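Local atomic coordinates of 3-dehydroquinate dehydratase (Clostridium difficile, PDB entry 4H3D), a protein that catalyses the cis-dehydration of 3-dehydroquinate to 3-dehydroshikimate through an imine intermediate, the third step of the chorismate pathway. Residues I15-P25 with E221-A232; L46-D54 with I76-R86. All blocks are in the same frame, centred on the assembly; numbering follows the deposited sequence. Where two conformers were deposited one is given.

Contact 1 of 2, residues I15-P25 with E221-A232; sequences IGEGRPKICVP and EIFGSALTFGAA. With SHL (5-hydroxy-6-methyl-4-oxo-4H-pyran-2-carboxylic acid), chain I.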
# COMPACT_ATOMS: atom_id res chain seq x y z
N ILE B 15 12.47 -17.13 4.69
CA ILE B 15 12.46 -15.68 4.52
C ILE B 15 13.17 -15.37 3.23
O ILE B 15 14.24 -15.91 2.95
CB ILE B 15 13.16 -14.95 5.69
CG1 ILE B 15 12.53 -15.36 7.03
CG2 ILE B 15 13.10 -13.40 5.52
CD1 ILE B 15 13.17 -14.69 8.23
N GLY B 16 12.56 -14.50 2.42
CA GLY B 16 13.13 -14.13 1.12
C GLY B 16 12.42 -14.78 -0.04
O GLY B 16 12.77 -14.55 -1.19
N GLU B 17 11.44 -15.62 0.25
CA GLU B 17 10.69 -16.31 -0.79
C GLU B 17 9.21 -15.96 -0.68
O GLU B 17 8.68 -15.84 0.43
CB GLU B 17 10.89 -17.84 -0.66
CG GLU B 17 10.38 -18.66 -1.83
CD GLU B 17 10.66 -20.16 -1.68
OE1 GLU B 17 11.18 -20.59 -0.62
OE2 GLU B 17 10.35 -20.92 -2.63
N GLY B 18 8.56 -15.76 -1.82
CA GLY B 18 7.13 -15.48 -1.88
C GLY B 18 6.64 -14.23 -1.15
O GLY B 18 7.24 -13.15 -1.23
N ARG B 19 5.54 -14.39 -0.45
CA ARG B 19 4.90 -13.33 0.26
C ARG B 19 5.79 -12.94 1.45
O ARG B 19 6.42 -13.80 2.03
CB ARG B 19 3.55 -13.82 0.76
CG ARG B 19 2.53 -12.73 1.01
CD ARG B 19 1.50 -13.18 2.02
NE ARG B 19 2.13 -13.25 3.34
CZ ARG B 19 1.49 -13.47 4.47
NH1 ARG B 19 0.18 -13.66 4.49
NH2 ARG B 19 2.18 -13.50 5.61
N PRO B 20 5.86 -11.63 1.79
CA PRO B 20 6.63 -11.25 2.96
C PRO B 20 6.11 -11.94 4.19
O PRO B 20 4.90 -12.20 4.29
CB PRO B 20 6.37 -9.75 3.07
CG PRO B 20 6.08 -9.32 1.69
CD PRO B 20 5.44 -10.46 1.01
N LYS B 21 6.99 -12.21 5.14
CA LYS B 21 6.60 -12.87 6.37
C LYS B 21 6.20 -11.82 7.40
O LYS B 21 6.77 -10.72 7.43
CB LYS B 21 7.75 -13.74 6.89
CG LYS B 21 8.34 -14.70 5.82
CD LYS B 21 7.29 -15.62 5.22
CE LYS B 21 7.89 -16.54 4.16
NZ LYS B 21 8.28 -15.77 2.92
N ILE B 22 5.22 -12.16 8.22
CA ILE B 22 4.73 -11.24 9.24
C ILE B 22 5.29 -11.60 10.60
O ILE B 22 5.17 -12.77 11.05
CB ILE B 22 3.20 -11.28 9.35
CG1 ILE B 22 2.56 -10.85 8.03
CG2 ILE B 22 2.72 -10.35 10.48
CD1 ILE B 22 1.04 -10.94 8.03
N CYS B 23 5.86 -10.60 11.26
CA CYS B 23 6.42 -10.74 12.59
C CYS B 23 5.61 -9.89 13.56
O CYS B 23 5.27 -8.73 13.25
CB CYS B 23 7.87 -10.25 12.60
SG CYS B 23 8.71 -10.45 14.15
N VAL B 24 5.29 -10.46 14.72
CA VAL B 24 4.54 -9.75 15.74
C VAL B 24 5.32 -9.77 17.05
O VAL B 24 5.77 -10.83 17.48
CB VAL B 24 3.18 -10.43 15.97
CG1 VAL B 24 2.36 -9.64 16.97
CG2 VAL B 24 2.42 -10.59 14.64
N PRO B 25 5.50 -8.59 17.68
CA PRO B 25 6.22 -8.56 18.95
C PRO B 25 5.40 -8.84 20.20
O PRO B 25 4.19 -8.59 20.24
CB PRO B 25 6.75 -7.11 19.03
CG PRO B 25 5.90 -6.33 18.18
CD PRO B 25 5.33 -7.24 17.12
N GLU B 221 6.36 -7.36 -1.18
CA GLU B 221 6.49 -8.30 -2.27
C GLU B 221 6.91 -7.61 -3.55
O GLU B 221 7.66 -8.17 -4.35
CB GLU B 221 5.20 -9.11 -2.48
CG GLU B 221 5.37 -10.28 -3.40
CD GLU B 221 4.18 -11.22 -3.39
OE1 GLU B 221 4.01 -11.98 -4.37
OE2 GLU B 221 3.42 -11.21 -2.40
N ILE B 222 6.45 -6.39 -3.75
CA ILE B 222 6.82 -5.65 -4.95
C ILE B 222 8.16 -4.92 -4.81
O ILE B 222 9.01 -5.01 -5.69
CB ILE B 222 5.71 -4.66 -5.36
CG1 ILE B 222 4.51 -5.44 -5.93
CG2 ILE B 222 6.22 -3.67 -6.41
CD1 ILE B 222 4.80 -6.19 -7.25
N PHE B 223 8.37 -4.21 -3.71
CA PHE B 223 9.57 -3.40 -3.57
C PHE B 223 10.78 -4.09 -2.96
O PHE B 223 11.91 -3.68 -3.20
CB PHE B 223 9.24 -2.07 -2.90
CG PHE B 223 8.32 -1.24 -3.73
CD1 PHE B 223 8.83 -0.48 -4.77
CD2 PHE B 223 6.96 -1.28 -3.54
CE1 PHE B 223 7.98 0.26 -5.57
CE2 PHE B 223 6.11 -0.53 -4.34
CZ PHE B 223 6.62 0.23 -5.35
N GLY B 224 10.56 -5.14 -2.19
CA GLY B 224 11.67 -5.96 -1.71
C GLY B 224 11.83 -6.25 -0.24
O GLY B 224 12.71 -7.03 0.12
N SER B 225 11.03 -5.64 0.64
CA SER B 225 11.19 -5.93 2.06
C SER B 225 10.64 -7.35 2.33
O SER B 225 9.51 -7.69 1.94
CB SER B 225 10.53 -4.89 2.96
OG SER B 225 10.80 -5.21 4.33
N ALA B 226 11.47 -8.17 2.97
CA ALA B 226 11.17 -9.60 3.19
C ALA B 226 10.36 -9.91 4.43
O ALA B 226 9.77 -11.00 4.53
CB ALA B 226 12.49 -10.41 3.22
N LEU B 227 10.31 -8.97 5.36
CA LEU B 227 9.62 -9.15 6.64
C LEU B 227 8.88 -7.86 7.01
O LEU B 227 9.43 -6.76 6.87
CB LEU B 227 10.67 -9.49 7.72
CG LEU B 227 10.19 -10.00 9.07
CD1 LEU B 227 9.45 -11.30 8.87
CD2 LEU B 227 11.33 -10.19 10.02
N THR B 228 7.64 -7.98 7.49
CA THR B 228 6.85 -6.83 7.86
C THR B 228 6.32 -7.09 9.28
O THR B 228 6.05 -8.23 9.65
CB THR B 228 5.74 -6.54 6.85
OG1 THR B 228 5.03 -5.36 7.25
CG2 THR B 228 4.79 -7.72 6.71
N PHE B 229 6.22 -6.02 10.06
CA PHE B 229 5.82 -6.13 11.46
C PHE B 229 4.40 -5.64 11.72
O PHE B 229 4.03 -4.53 11.36
CB PHE B 229 6.82 -5.36 12.33
CG PHE B 229 8.20 -5.97 12.36
CD1 PHE B 229 9.05 -5.87 11.28
CD2 PHE B 229 8.65 -6.65 13.48
CE1 PHE B 229 10.34 -6.44 11.31
CE2 PHE B 229 9.93 -7.22 13.51
CZ PHE B 229 10.76 -7.11 12.42
N GLY B 230 3.61 -6.49 12.36
CA GLY B 230 2.23 -6.16 12.71
C GLY B 230 2.12 -6.01 14.22
O GLY B 230 2.97 -6.50 14.96
N ALA B 231 1.09 -5.32 14.68
CA ALA B 231 0.88 -5.14 16.11
C ALA B 231 -0.02 -6.27 16.60
O ALA B 231 -0.89 -6.75 15.86
CB ALA B 231 0.25 -3.78 16.38
N ALA B 232 0.18 -6.69 17.85
CA ALA B 232 -0.63 -7.77 18.44
C ALA B 232 -2.08 -7.35 18.59
O ALA B 232 -2.98 -8.02 18.10
CB ALA B 232 -0.07 -8.17 19.79
OAD SHL I . 7.03 -2.08 13.37
CAH SHL I . 7.69 -1.09 13.76
OAA SHL I . 7.14 0.02 13.96
CAK SHL I . 9.11 -1.25 13.98
OAG SHL I . 9.70 -2.54 13.73
CAF SHL I . 11.03 -2.77 14.13
CAL SHL I . 11.53 -4.03 14.02
CAJ SHL I . 11.70 -1.74 14.70
OAC SHL I . 12.95 -1.93 15.11
CAI SHL I . 11.12 -0.51 14.85
CAE SHL I . 9.85 -0.27 14.50
OAB SHL I . 11.82 0.48 15.37
O HOH W 1 10.05 -13.21 2.95
O HOH W 2 2.44 -6.55 19.26

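Contact 2 of 2, residues L46-D54 with I76-R86; sequences LDIIEWRVD and IHDIPLLFTFR. With SHL (5-hydroxy-6-methyl-4-oxo-4H-pyran-2-carboxylic acid), chain I.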
# COMPACT_ATOMS: atom_id res chain seq x y z
N LEU B 46 0.48 -15.91 11.49
CA LEU B 46 1.64 -15.04 11.56
C LEU B 46 2.81 -15.98 11.31
O LEU B 46 2.65 -17.21 11.39
CB LEU B 46 1.73 -14.35 12.92
CG LEU B 46 1.85 -15.21 14.17
CD1 LEU B 46 3.23 -15.88 14.22
CD2 LEU B 46 1.62 -14.35 15.41
N ASP B 47 3.97 -15.43 11.02
CA ASP B 47 5.10 -16.25 10.66
C ASP B 47 6.17 -16.30 11.73
O ASP B 47 6.74 -17.34 11.97
CB ASP B 47 5.68 -15.71 9.35
CG ASP B 47 4.69 -15.78 8.22
OD1 ASP B 47 4.27 -16.90 7.88
OD2 ASP B 47 4.33 -14.72 7.65
N ILE B 48 6.42 -15.18 12.38
CA ILE B 48 7.50 -15.07 13.35
C ILE B 48 7.02 -14.26 14.54
O ILE B 48 6.24 -13.31 14.38
CB ILE B 48 8.71 -14.31 12.72
CG1 ILE B 48 9.23 -15.05 11.48
CG2 ILE B 48 9.83 -14.08 13.74
CD1 ILE B 48 10.29 -14.28 10.70
N ILE B 49 7.49 -14.64 15.71
CA ILE B 49 7.21 -13.93 16.93
C ILE B 49 8.52 -13.29 17.41
O ILE B 49 9.55 -13.93 17.40
CB ILE B 49 6.65 -14.85 18.02
CG1 ILE B 49 5.24 -15.31 17.64
CG2 ILE B 49 6.62 -14.13 19.36
CD1 ILE B 49 4.61 -16.34 18.61
N GLU B 50 8.45 -12.00 17.77
CA GLU B 50 9.61 -11.28 18.29
C GLU B 50 9.41 -11.03 19.76
O GLU B 50 8.38 -10.52 20.16
CB GLU B 50 9.77 -9.92 17.58
CG GLU B 50 10.86 -9.01 18.20
CD GLU B 50 10.97 -7.63 17.52
OE1 GLU B 50 9.92 -6.98 17.31
OE2 GLU B 50 12.10 -7.21 17.20
N TRP B 51 10.38 -11.40 20.58
CA TRP B 51 10.32 -11.05 21.99
C TRP B 51 11.17 -9.81 22.20
O TRP B 51 12.41 -9.85 22.06
CB TRP B 51 10.77 -12.20 22.89
CG TRP B 51 10.71 -11.86 24.35
CD1 TRP B 51 9.89 -10.94 24.94
CD2 TRP B 51 11.44 -12.50 25.43
NE1 TRP B 51 10.10 -10.92 26.31
CE2 TRP B 51 11.03 -11.88 26.63
CE3 TRP B 51 12.38 -13.52 25.49
CZ2 TRP B 51 11.54 -12.24 27.87
CZ3 TRP B 51 12.89 -13.87 26.73
CH2 TRP B 51 12.48 -13.23 27.90
N ARG B 52 10.49 -8.70 22.50
CA ARG B 52 11.13 -7.42 22.81
C ARG B 52 11.44 -7.47 24.28
O ARG B 52 10.68 -6.96 25.09
CB ARG B 52 10.21 -6.23 22.49
CG ARG B 52 10.20 -5.80 21.02
CD ARG B 52 11.47 -5.07 20.68
NE ARG B 52 11.65 -3.91 21.57
CZ ARG B 52 11.15 -2.70 21.34
NH1 ARG B 52 10.44 -2.47 20.24
NH2 ARG B 52 11.37 -1.71 22.21
N VAL B 53 12.59 -8.07 24.58
CA VAL B 53 13.02 -8.33 25.95
C VAL B 53 13.37 -7.06 26.74
O VAL B 53 13.37 -7.08 27.97
CB VAL B 53 14.20 -9.33 25.94
CG1 VAL B 53 15.47 -8.66 25.45
CG2 VAL B 53 14.41 -9.96 27.32
N ASP B 54 13.65 -5.96 26.05
CA ASP B 54 13.93 -4.69 26.77
C ASP B 54 12.71 -4.20 27.59
O ASP B 54 12.87 -3.39 28.47
CB ASP B 54 14.40 -3.59 25.83
CG ASP B 54 13.47 -3.37 24.67
OD1 ASP B 54 13.39 -4.26 23.78
OD2 ASP B 54 12.84 -2.30 24.63
N ILE B 76 4.85 -21.66 22.12
CA ILE B 76 4.81 -21.31 20.69
C ILE B 76 5.30 -22.43 19.78
O ILE B 76 5.23 -22.33 18.55
CB ILE B 76 5.57 -20.03 20.37
CG1 ILE B 76 7.08 -20.23 20.46
CG2 ILE B 76 5.10 -18.92 21.28
CD1 ILE B 76 7.85 -19.02 19.95
N HIS B 77 5.79 -23.50 20.41
CA HIS B 77 6.24 -24.70 19.72
C HIS B 77 7.32 -24.42 18.67
O HIS B 77 8.41 -24.00 19.02
CB HIS B 77 5.04 -25.45 19.11
CG HIS B 77 5.27 -26.93 18.95
ND1 HIS B 77 5.92 -27.48 17.87
CD2 HIS B 77 4.92 -27.97 19.76
CE1 HIS B 77 5.96 -28.80 18.01
NE2 HIS B 77 5.37 -29.12 19.14
N ASP B 78 7.00 -24.63 17.40
CA ASP B 78 7.99 -24.46 16.35
C ASP B 78 7.87 -23.15 15.59
O ASP B 78 8.44 -23.03 14.52
CB ASP B 78 7.96 -25.65 15.39
CG ASP B 78 8.50 -26.93 16.02
OD1 ASP B 78 9.58 -26.87 16.68
OD2 ASP B 78 7.86 -28.00 15.84
N ILE B 79 7.15 -22.17 16.13
CA ILE B 79 7.07 -20.86 15.48
C ILE B 79 8.46 -20.19 15.62
O ILE B 79 9.03 -20.18 16.71
CB ILE B 79 5.99 -19.97 16.13
CG1 ILE B 79 4.60 -20.53 15.85
CG2 ILE B 79 6.06 -18.55 15.59
CD1 ILE B 79 3.46 -19.75 16.51
N PRO B 80 9.02 -19.66 14.52
CA PRO B 80 10.32 -19.00 14.67
C PRO B 80 10.27 -17.86 15.70
O PRO B 80 9.32 -17.08 15.71
CB PRO B 80 10.60 -18.44 13.28
CG PRO B 80 9.86 -19.38 12.33
CD PRO B 80 8.68 -19.94 13.11
N LEU B 81 11.29 -17.78 16.55
CA LEU B 81 11.35 -16.76 17.59
C LEU B 81 12.55 -15.86 17.38
O LEU B 81 13.70 -16.33 17.29
CB LEU B 81 11.44 -17.41 18.97
CG LEU B 81 11.52 -16.49 20.18
CD1 LEU B 81 10.28 -15.64 20.30
CD2 LEU B 81 11.72 -17.34 21.47
N LEU B 82 12.27 -14.56 17.29
CA LEU B 82 13.30 -13.50 17.18
C LEU B 82 13.49 -12.87 18.56
O LEU B 82 12.53 -12.47 19.19
CB LEU B 82 12.83 -12.43 16.19
CG LEU B 82 13.58 -11.07 16.19
CD1 LEU B 82 15.09 -11.24 15.90
CD2 LEU B 82 12.91 -10.09 15.19
N PHE B 83 14.74 -12.79 19.01
CA PHE B 83 15.09 -12.20 20.31
C PHE B 83 15.67 -10.84 20.04
O PHE B 83 16.64 -10.72 19.31
CB PHE B 83 16.10 -13.08 21.03
CG PHE B 83 16.47 -12.60 22.39
CD1 PHE B 83 15.63 -12.80 23.45
CD2 PHE B 83 17.68 -11.96 22.62
CE1 PHE B 83 15.97 -12.36 24.74
CE2 PHE B 83 18.03 -11.53 23.91
CZ PHE B 83 17.16 -11.74 24.96
N THR B 84 15.06 -9.79 20.61
CA THR B 84 15.49 -8.41 20.39
C THR B 84 15.56 -7.58 21.67
O THR B 84 14.54 -7.35 22.31
CB THR B 84 14.52 -7.64 19.42
OG1 THR B 84 14.43 -8.32 18.15
CG2 THR B 84 15.01 -6.18 19.18
N PHE B 85 16.76 -7.13 22.04
CA PHE B 85 16.89 -6.12 23.09
C PHE B 85 17.13 -4.82 22.33
O PHE B 85 18.20 -4.62 21.76
CB PHE B 85 18.05 -6.36 24.07
CG PHE B 85 18.11 -5.32 25.19
CD1 PHE B 85 18.62 -4.06 24.96
CD2 PHE B 85 17.59 -5.61 26.44
CE1 PHE B 85 18.62 -3.10 25.98
CE2 PHE B 85 17.60 -4.67 27.44
CZ PHE B 85 18.11 -3.42 27.21
N ARG B 86 16.10 -3.97 22.27
CA ARG B 86 16.16 -2.68 21.59
C ARG B 86 16.72 -1.66 22.58
O ARG B 86 16.16 -1.45 23.65
CB ARG B 86 14.75 -2.27 21.13
CG ARG B 86 14.68 -0.99 20.33
CD ARG B 86 15.53 -1.01 19.03
NE ARG B 86 15.04 -1.96 18.03
CZ ARG B 86 15.73 -2.98 17.53
NH1 ARG B 86 16.99 -3.20 17.89
NH2 ARG B 86 15.16 -3.76 16.61
OAD SHL I . 7.03 -2.08 13.37
CAH SHL I . 7.69 -1.09 13.76
OAA SHL I . 7.14 0.02 13.96
CAK SHL I . 9.11 -1.25 13.98
OAG SHL I . 9.70 -2.54 13.73
CAF SHL I . 11.03 -2.77 14.13
CAL SHL I . 11.53 -4.03 14.02
CAJ SHL I . 11.70 -1.74 14.70
OAC SHL I . 12.95 -1.93 15.11
CAI SHL I . 11.12 -0.51 14.85
CAE SHL I . 9.85 -0.27 14.50
OAB SHL I . 11.82 0.48 15.37
O HOH W 3 12.39 -4.47 17.05

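Contact 1 of 2, residues I15-P25 with E221-A232
The ring of F229 is sandwiched between C23 and the bound comenic-acid derivative: CB of C23 lies over one face, 4.0 Å from the ring centroid in a CH-pi contact, and the ligand's exocyclic carbon CAL lies over the opposite face. C23 adds its sulfur obliquely, SG standing 3.5 Å from CE2 of F229. With SG anti to the backbone N (chi1 -177°), the thiol runs out past the rim of the ring instead of crossing its centre. F229 lines the ligand pocket and makes a cation-pi contact with K174, the Schiff-base lysine.

This ring stack rides on a parallel pairing of K21, I22 and C23 with L227, T228 and F229. K21 N donates to A226 O, T228 N to K21 O at 2.9 Å, C23 N to T228 O, and G230 N to C23 O. K21 and C23 share the ring's side of the sheet with F229; on the other, I22 and T228 lie side by side. Just before the strand, CG of P20 presses to 3.5 Å from the backbone N of E221, whose carboxylate turns to H254. Beyond P20, K21 bends back so that NZ bonds to R19 O at 2.9 Å, while a water joins NZ, G16 N and A226 O.

Strands 21-26 and 227-229 are the first and last of the TIM barrel, so their pairing supplies one seam of the ring of strands. Helix 243-256 covers the I22 side, strand 48-52 follows beyond strand 21-26, and F229 leans on strand 205-208.

Contact 2 of 2, residues L46-D54 with I76-R86
OD1 of D54 is gripped by two donors, R52 NE at 2.8 Å and the backbone N of R86 at 3.1 Å. The first uses the syn lone pair, while the second comes from above the carboxylate plane. R52 NH2 meets OD2 of D54 as well, making a side-on, two-nitrogen salt bridge that holds guanidinium and carboxylate nearly coplanar. CB of R86 covers one face of this guanidinium, 3.5 Å from R52 NE, and CB of D54 sits over the centre of the F85 ring in a CH-pi contact.

The backbones pair in parallel, I49 N donating to P80 O, L82 N to I49 O, W51 N to L82 O and T84 N to W51 O. A side-chain link crosses the strands where T84 OG1 donates to the anti lone pair of E50 OE2 at 2.8 Å. The glutamate reaches it with CG anti to the backbone N (chi1 173°) and the chain extended beyond, alongside L82. A water also donates to OE2 and lies close to the ligand's OAC. R86 NH2 donates to OAC of the ligand at 3.2 Å, and salt bridges to D118 and E120 anchor the arginine.

On the sheet face of I49 and W51 the chemistry is apolar. CD1 of I49 meets CG2 of I76 tip to tip at 3.7 Å, and F83 turns its edge toward the face of W51 in an offset edge-to-face pair with planes 72° apart.

Strand 48-52, helix 62-76 and strand 81-84 form a beta-alpha-beta unit of the TIM barrel, the helix covering L81 and the indole of W51. E50, W51, R52 and R86 are 3-dehydroquinate-binding residues; E50 and R52 share the opposite face with T84, toward the C-terminal strand ends where TIM barrels place their active sites.

Overall arrangement
The two contacts are consecutive parts of one parallel barrel sheet, with contact 2 nested inside the chain loop that contact 1 closes. Strands 21-26 and 48-52 are neighbours, and V24 O accepts from E50 N at 2.9 Å to join them. Contact 2 is the more buried, a local pairing across a single helix; contact 1 brings together chain regions 196 residues apart at their closest ends and has exposed glycines at its margin. Both touch the ligand, but differently: contact 1 offers an aromatic face, whereas contact 2 brings an arginine within a network of carboxylates and water. Thus neighbouring strand pairs bring an aromatic ring and a charged group to one pocket.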